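Local coordinates for protein ADP-dependent (S)-NAD(P)H-hydrate dehydratase (Streptococcus mutans, PDB 3BGK) that probably repairs damaged, hydrated NAD(P)H by dehydrating its S epimer, using ADP and releasing AMP and phosphate, at residues W176-K179 with Q180-L183; I228-G231 with Q232-G235. All blocks are in the same frame, centred on the assembly; numbering follows the deposited sequence.

Contact 1. Residues W176-K179 with Q180-L183; sequences WPTK and QIIL
Ile-181 and Thr-178 meet where the loop after helix 163-170 feeds strand 181-184, a parallel strand in the large mixed sheet of this alpha/beta fold, and Gln-180 forms an inverse gamma turn at the join. The packed side is mostly apolar. The CD1 tip of Ile-181 sits 3.6 Å from CE3 of Trp-176, reaching the six-membered ring obliquely, and the same methyl lies 3.6 Å from CG2 of Thr-178. CG1 of Ile-181 stands beside its own backbone N (chi1 -57°), which turns the ethyl branch back to the loop, toward the Thr-178 carbonyl. Leu-158 of strand 157-161 touches both Thr-178 and Ile-181; the ring of Trp-149 meets the indole at a steep angle, and Leu-168 touches Trp-176. Buried here too, the Thr-178 hydroxyl accepts the N-H of Gln-180 (OG1 to N 3.1 Å, N-H...O angle 159°), while the carbonyls of Gln-156 and Pro-154, both within bonding distance, share its one proton.

The other side is looser. The Lys-179 chain runs out extended into the exposed region, and the amide end of Gln-180 also leads away from the loop. Across the turn, Ile-181 N gives only a weak, bent bond to Lys-179 O, 3.1 Å long.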
ATOM      1  N   TRP A 176      27.076 -12.786 -28.805  1.00 29.59           N
ATOM      2  CA  TRP A 176      26.063 -11.989 -28.133  1.00 28.99           C
ATOM      3  C   TRP A 176      24.751 -12.081 -28.910  1.00 28.25           C
ATOM      4  O   TRP A 176      24.752 -11.942 -30.138  1.00 28.14           O
ATOM      5  CB  TRP A 176      26.538 -10.541 -28.006  1.00 29.19           C
ATOM      6  CG  TRP A 176      27.768 -10.410 -27.141  1.00 30.34           C
ATOM      7  CD1 TRP A 176      29.055 -10.723 -27.487  1.00 31.07           C
ATOM      8  CD2 TRP A 176      27.822  -9.940 -25.787  1.00 31.08           C
ATOM      9  NE1 TRP A 176      29.905 -10.478 -26.432  1.00 31.35           N
ATOM     10  CE2 TRP A 176      29.175  -9.997 -25.378  1.00 31.46           C
ATOM     11  CE3 TRP A 176      26.861  -9.476 -24.881  1.00 31.40           C
ATOM     12  CZ2 TRP A 176      29.587  -9.605 -24.101  1.00 31.89           C
ATOM     13  CZ3 TRP A 176      27.273  -9.087 -23.609  1.00 31.80           C
ATOM     14  CH2 TRP A 176      28.623  -9.154 -23.233  1.00 32.07           C
ATOM     15  N   PRO A 177      23.629 -12.319 -28.200  1.00 27.57           N
ATOM     16  CA  PRO A 177      22.327 -12.520 -28.841  1.00 27.10           C
ATOM     17  C   PRO A 177      21.741 -11.220 -29.401  1.00 26.61           C
ATOM     18  O   PRO A 177      20.806 -11.256 -30.201  1.00 26.56           O
ATOM     19  CB  PRO A 177      21.456 -13.059 -27.701  1.00 27.11           C
ATOM     20  CG  PRO A 177      22.047 -12.475 -26.481  1.00 27.42           C
ATOM     21  CD  PRO A 177      23.528 -12.390 -26.730  1.00 27.44           C
ATOM     22  N   THR A 178      22.289 -10.089 -28.967  1.00 26.21           N
ATOM     23  CA  THR A 178      21.950  -8.786 -29.524  1.00 25.84           C
ATOM     24  C   THR A 178      23.158  -7.857 -29.457  1.00 25.84           C
ATOM     25  O   THR A 178      24.068  -8.076 -28.660  1.00 26.01           O
ATOM     26  CB  THR A 178      20.721  -8.142 -28.829  1.00 25.65           C
ATOM     27  OG1 THR A 178      20.443  -6.874 -29.433  1.00 24.94           O
ATOM     28  CG2 THR A 178      20.962  -7.949 -27.337  1.00 25.39           C
ATOM     29  N   LYS A 179      23.162  -6.835 -30.308  1.00 25.87           N
ATOM     30  CA  LYS A 179      24.221  -5.828 -30.319  1.00 25.90           C
ATOM     31  C   LYS A 179      23.805  -4.623 -29.478  1.00 25.59           C
ATOM     32  O   LYS A 179      24.639  -3.792 -29.100  1.00 25.42           O
ATOM     33  CB  LYS A 179      24.514  -5.375 -31.752  1.00 26.22           C
ATOM     34  CG  LYS A 179      25.063  -6.457 -32.668  1.00 27.32           C
ATOM     35  CD  LYS A 179      25.179  -5.933 -34.094  1.00 29.30           C
ATOM     36  CE  LYS A 179      25.800  -6.970 -35.023  1.00 30.44           C
ATOM     37  NZ  LYS A 179      26.250  -6.355 -36.309  1.00 30.70           N
ATOM     38  N   GLN A 180      22.507  -4.543 -29.190  1.00 25.23           N
ATOM     39  CA  GLN A 180      21.934  -3.438 -28.424  1.00 24.95           C
ATOM     40  C   GLN A 180      21.971  -3.765 -26.926  1.00 24.37           C
ATOM     41  O   GLN A 180      20.940  -3.984 -26.289  1.00 24.43           O
ATOM     42  CB  GLN A 180      20.518  -3.130 -28.925  1.00 25.12           C
ATOM     43  CG  GLN A 180      20.429  -2.999 -30.455  1.00 25.68           C
ATOM     44  CD  GLN A 180      19.023  -2.698 -30.977  1.00 26.99           C
ATOM     45  OE1 GLN A 180      18.691  -3.042 -32.114  1.00 27.79           O
ATOM     46  NE2 GLN A 180      18.200  -2.053 -30.152  1.00 26.79           N
ATOM     47  N   ILE A 181      23.188  -3.807 -26.391  1.00 23.81           N
ATOM     48  CA  ILE A 181      23.470  -4.187 -25.007  1.00 22.92           C
ATOM     49  C   ILE A 181      23.741  -2.943 -24.172  1.00 22.53           C
ATOM     50  O   ILE A 181      24.513  -2.074 -24.590  1.00 22.38           O
ATOM     51  CB  ILE A 181      24.728  -5.089 -24.937  1.00 22.85           C
ATOM     52  CG1 ILE A 181      24.569  -6.332 -25.822  1.00 23.11           C
ATOM     53  CG2 ILE A 181      25.085  -5.445 -23.479  1.00 22.68           C
ATOM     54  CD1 ILE A 181      23.853  -7.520 -25.161  1.00 24.63           C
ATOM     55  N   ILE A 182      23.098  -2.858 -23.007  1.00 21.97           N
ATOM     56  CA  ILE A 182      23.415  -1.829 -22.015  1.00 21.46           C
ATOM     57  C   ILE A 182      23.859  -2.506 -20.717  1.00 21.71           C
ATOM     58  O   ILE A 182      23.164  -3.379 -20.197  1.00 21.40           O
ATOM     59  CB  ILE A 182      22.227  -0.864 -21.736  1.00 21.20           C
ATOM     60  CG1 ILE A 182      21.703  -0.241 -23.038  1.00 20.40           C
ATOM     61  CG2 ILE A 182      22.638   0.219 -20.739  1.00 20.50           C
ATOM     62  CD1 ILE A 182      20.490   0.668 -22.868  1.00 17.33           C
ATOM     63  N   LEU A 183      25.025  -2.115 -20.213  1.00 22.03           N
ATOM     64  CA  LEU A 183      25.529  -2.639 -18.950  1.00 22.44           C
ATOM     65  C   LEU A 183      25.435  -1.564 -17.872  1.00 23.06           C
ATOM     66  O   LEU A 183      25.871  -0.435 -18.073  1.00 23.03           O
ATOM     67  CB  LEU A 183      26.979  -3.124 -19.092  1.00 22.22           C
ATOM     68  CG  LEU A 183      27.375  -4.087 -20.220  1.00 21.58           C
ATOM     69  CD1 LEU A 183      28.878  -4.071 -20.408  1.00 20.10           C
ATOM     70  CD2 LEU A 183      26.870  -5.513 -19.988  1.00 20.19           C
TER

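Contact 2. Residues I228-G231 with Q232-G235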
ATOM      1  N   ILE A 228      28.660   7.640 -18.665  1.00 26.91           N
ATOM      2  CA  ILE A 228      28.093   6.790 -19.708  1.00 26.47           C
ATOM      3  C   ILE A 228      29.117   6.584 -20.835  1.00 26.07           C
ATOM      4  O   ILE A 228      29.612   7.543 -21.429  1.00 25.71           O
ATOM      5  CB  ILE A 228      26.746   7.354 -20.262  1.00 26.45           C
ATOM      6  CG1 ILE A 228      25.836   7.839 -19.131  1.00 26.77           C
ATOM      7  CG2 ILE A 228      26.003   6.303 -21.057  1.00 26.10           C
ATOM      8  CD1 ILE A 228      26.048   9.299 -18.730  1.00 27.69           C
ATOM      9  N   TYR A 229      29.433   5.322 -21.105  1.00 25.69           N
ATOM     10  CA  TYR A 229      30.424   4.964 -22.109  1.00 25.37           C
ATOM     11  C   TYR A 229      29.783   4.239 -23.293  1.00 25.19           C
ATOM     12  O   TYR A 229      28.968   3.334 -23.103  1.00 25.17           O
ATOM     13  CB  TYR A 229      31.474   4.033 -21.505  1.00 25.22           C
ATOM     14  CG  TYR A 229      32.319   4.594 -20.389  1.00 25.48           C
ATOM     15  CD1 TYR A 229      31.881   4.565 -19.060  1.00 25.14           C
ATOM     16  CD2 TYR A 229      33.588   5.107 -20.651  1.00 25.73           C
ATOM     17  CE1 TYR A 229      32.673   5.060 -18.028  1.00 24.48           C
ATOM     18  CE2 TYR A 229      34.389   5.604 -19.625  1.00 25.27           C
ATOM     19  CZ  TYR A 229      33.928   5.575 -18.322  1.00 25.06           C
ATOM     20  OH  TYR A 229      34.734   6.068 -17.320  1.00 25.43           O
ATOM     21  N   GLN A 230      30.164   4.642 -24.504  1.00 24.96           N
ATOM     22  CA  GLN A 230      29.916   3.865 -25.724  1.00 24.74           C
ATOM     23  C   GLN A 230      30.968   4.223 -26.767  1.00 24.81           C
ATOM     24  O   GLN A 230      31.109   5.388 -27.138  1.00 24.66           O
ATOM     25  CB  GLN A 230      28.517   4.105 -26.302  1.00 24.44           C
ATOM     26  CG  GLN A 230      28.186   3.174 -27.466  1.00 23.54           C
ATOM     27  CD  GLN A 230      27.098   3.702 -28.386  1.00 22.58           C
ATOM     28  OE1 GLN A 230      27.056   4.890 -28.707  1.00 22.68           O
ATOM     29  NE2 GLN A 230      26.219   2.813 -28.827  1.00 21.71           N
ATOM     30  N   GLY A 231      31.700   3.211 -27.231  1.00 25.02           N
ATOM     31  CA  GLY A 231      32.795   3.409 -28.176  1.00 25.24           C
ATOM     32  C   GLY A 231      33.828   4.367 -27.618  1.00 25.58           C
ATOM     33  O   GLY A 231      34.473   4.081 -26.607  1.00 25.46           O
ATOM     34  N   GLN A 232      33.960   5.518 -28.272  1.00 25.98           N
ATOM     35  CA  GLN A 232      34.915   6.550 -27.863  1.00 26.43           C
ATOM     36  C   GLN A 232      34.219   7.737 -27.189  1.00 26.26           C
ATOM     37  O   GLN A 232      34.808   8.808 -27.041  1.00 26.30           O
ATOM     38  CB  GLN A 232      35.750   7.018 -29.068  1.00 26.55           C
ATOM     39  CG  GLN A 232      36.691   5.950 -29.651  1.00 27.70           C
ATOM     40  CD  GLN A 232      37.775   5.503 -28.670  1.00 29.50           C
ATOM     41  OE1 GLN A 232      38.049   4.307 -28.535  1.00 30.02           O
ATOM     42  NE2 GLN A 232      38.391   6.463 -27.977  1.00 29.57           N
ATOM     43  N   LYS A 233      32.967   7.536 -26.779  1.00 26.09           N
ATOM     44  CA  LYS A 233      32.175   8.588 -26.142  1.00 25.80           C
ATOM     45  C   LYS A 233      32.118   8.395 -24.629  1.00 25.55           C
ATOM     46  O   LYS A 233      31.908   7.281 -24.144  1.00 25.43           O
ATOM     47  CB  LYS A 233      30.754   8.626 -26.717  1.00 25.88           C
ATOM     48  CG  LYS A 233      30.682   8.860 -28.225  1.00 26.54           C
ATOM     49  CD  LYS A 233      29.263   9.198 -28.684  1.00 27.68           C
ATOM     50  CE  LYS A 233      28.457   7.953 -29.050  1.00 28.40           C
ATOM     51  NZ  LYS A 233      27.099   8.312 -29.583  1.00 29.28           N
ATOM     52  N   ILE A 234      32.324   9.483 -23.892  1.00 25.24           N
ATOM     53  CA  ILE A 234      32.138   9.478 -22.446  1.00 25.00           C
ATOM     54  C   ILE A 234      31.268  10.665 -22.049  1.00 24.88           C
ATOM     55  O   ILE A 234      31.595  11.812 -22.346  1.00 24.95           O
ATOM     56  CB  ILE A 234      33.478   9.512 -21.667  1.00 25.13           C
ATOM     57  CG1 ILE A 234      34.440   8.431 -22.180  1.00 25.12           C
ATOM     58  CG2 ILE A 234      33.232   9.341 -20.159  1.00 24.70           C
ATOM     59  CD1 ILE A 234      35.903   8.675 -21.825  1.00 24.85           C
ATOM     60  N   GLY A 235      30.154  10.374 -21.384  1.00 24.73           N
ATOM     61  CA  GLY A 235      29.244  11.406 -20.904  1.00 24.75           C
ATOM     62  C   GLY A 235      29.360  11.582 -19.407  1.00 24.89           C
ATOM     63  O   GLY A 235      29.388  10.604 -18.669  1.00 24.90           O
TER
HETATM   64  O   HOH W   1      34.504   5.660 -24.412  1.00 14.43           O
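Ile-228 to Gln-230 and Lys-233 to Gly-235 run antiparallel at 169°, their axes 4.8 Å apart, and form a beta hairpin closed by a type II' turn from Gln-230 to Lys-233. Ile-228 and Gly-235 are a hydrogen-bonded pair joined by two backbone bonds, as are Gln-230 and Lys-233; Tyr-229 and Ile-234 between them form the non-hydrogen-bonded pair. Gly-231 holds the positive phi of the turn (57°), and the Lys-233 N to Gln-230 O hydrogen bond, 2.9 Å, closes it.

On one face the side chains of Tyr-229 and Ile-234 project together from the sheet, flank to flank. CG1 of Ile-234 touches CD2 of the Tyr-229 ring at 3.8 Å, while its CG2 methyl lies over one ring face. A water in the ring plane, at the edge of Tyr-229, donates to Gly-231 O (2.7 Å) and to Lys-233 O (3.1 Å), tying the turn to the strand.

On the other face Gln-230 and Lys-233 run alongside each other. Gln-230 OE1 lies 3.4 Å from Lys-233 CE, and Gln-230 NE2 bonds to the backbone carbonyl of Glu-216. Lys-233 NZ makes a long, weak ion pair with Asp-267. Farther along this face, CD1 of Ile-228 rests 3.6 Å from Gly-235 O.

In the sheet the hairpin lies between strands 218-221 and 36-37. Helix 203-210 covers the Tyr-229 and Ile-234 face, and Phe-269 of helix 268-287 packs against Ile-228, Gln-230 and Lys-233.

In the fold
Contacts 1 and 2 belong to one sheet and are bridged by strand 218-221, which pairs with strand 181-184 on one side and with strand 227-230 on the other. Their centres are 15 Å apart and their nearest atoms about 7 Å, so they do not touch. Ile-218 links them, since the side chains of Ile-182 and Ile-228 both rest on it; Glu-216, in the loop before strand 218-221, is touched by the Lys-179 side chain and by its backbone carbonyl receives Gln-230. Contact 1 lies away from the predicted nucleotide and NAD(P)HX sites. Contact 2 is closer: the Ile-228 side chain is about 5 Å from that of Thr-226, part of a predicted AMP-binding segment.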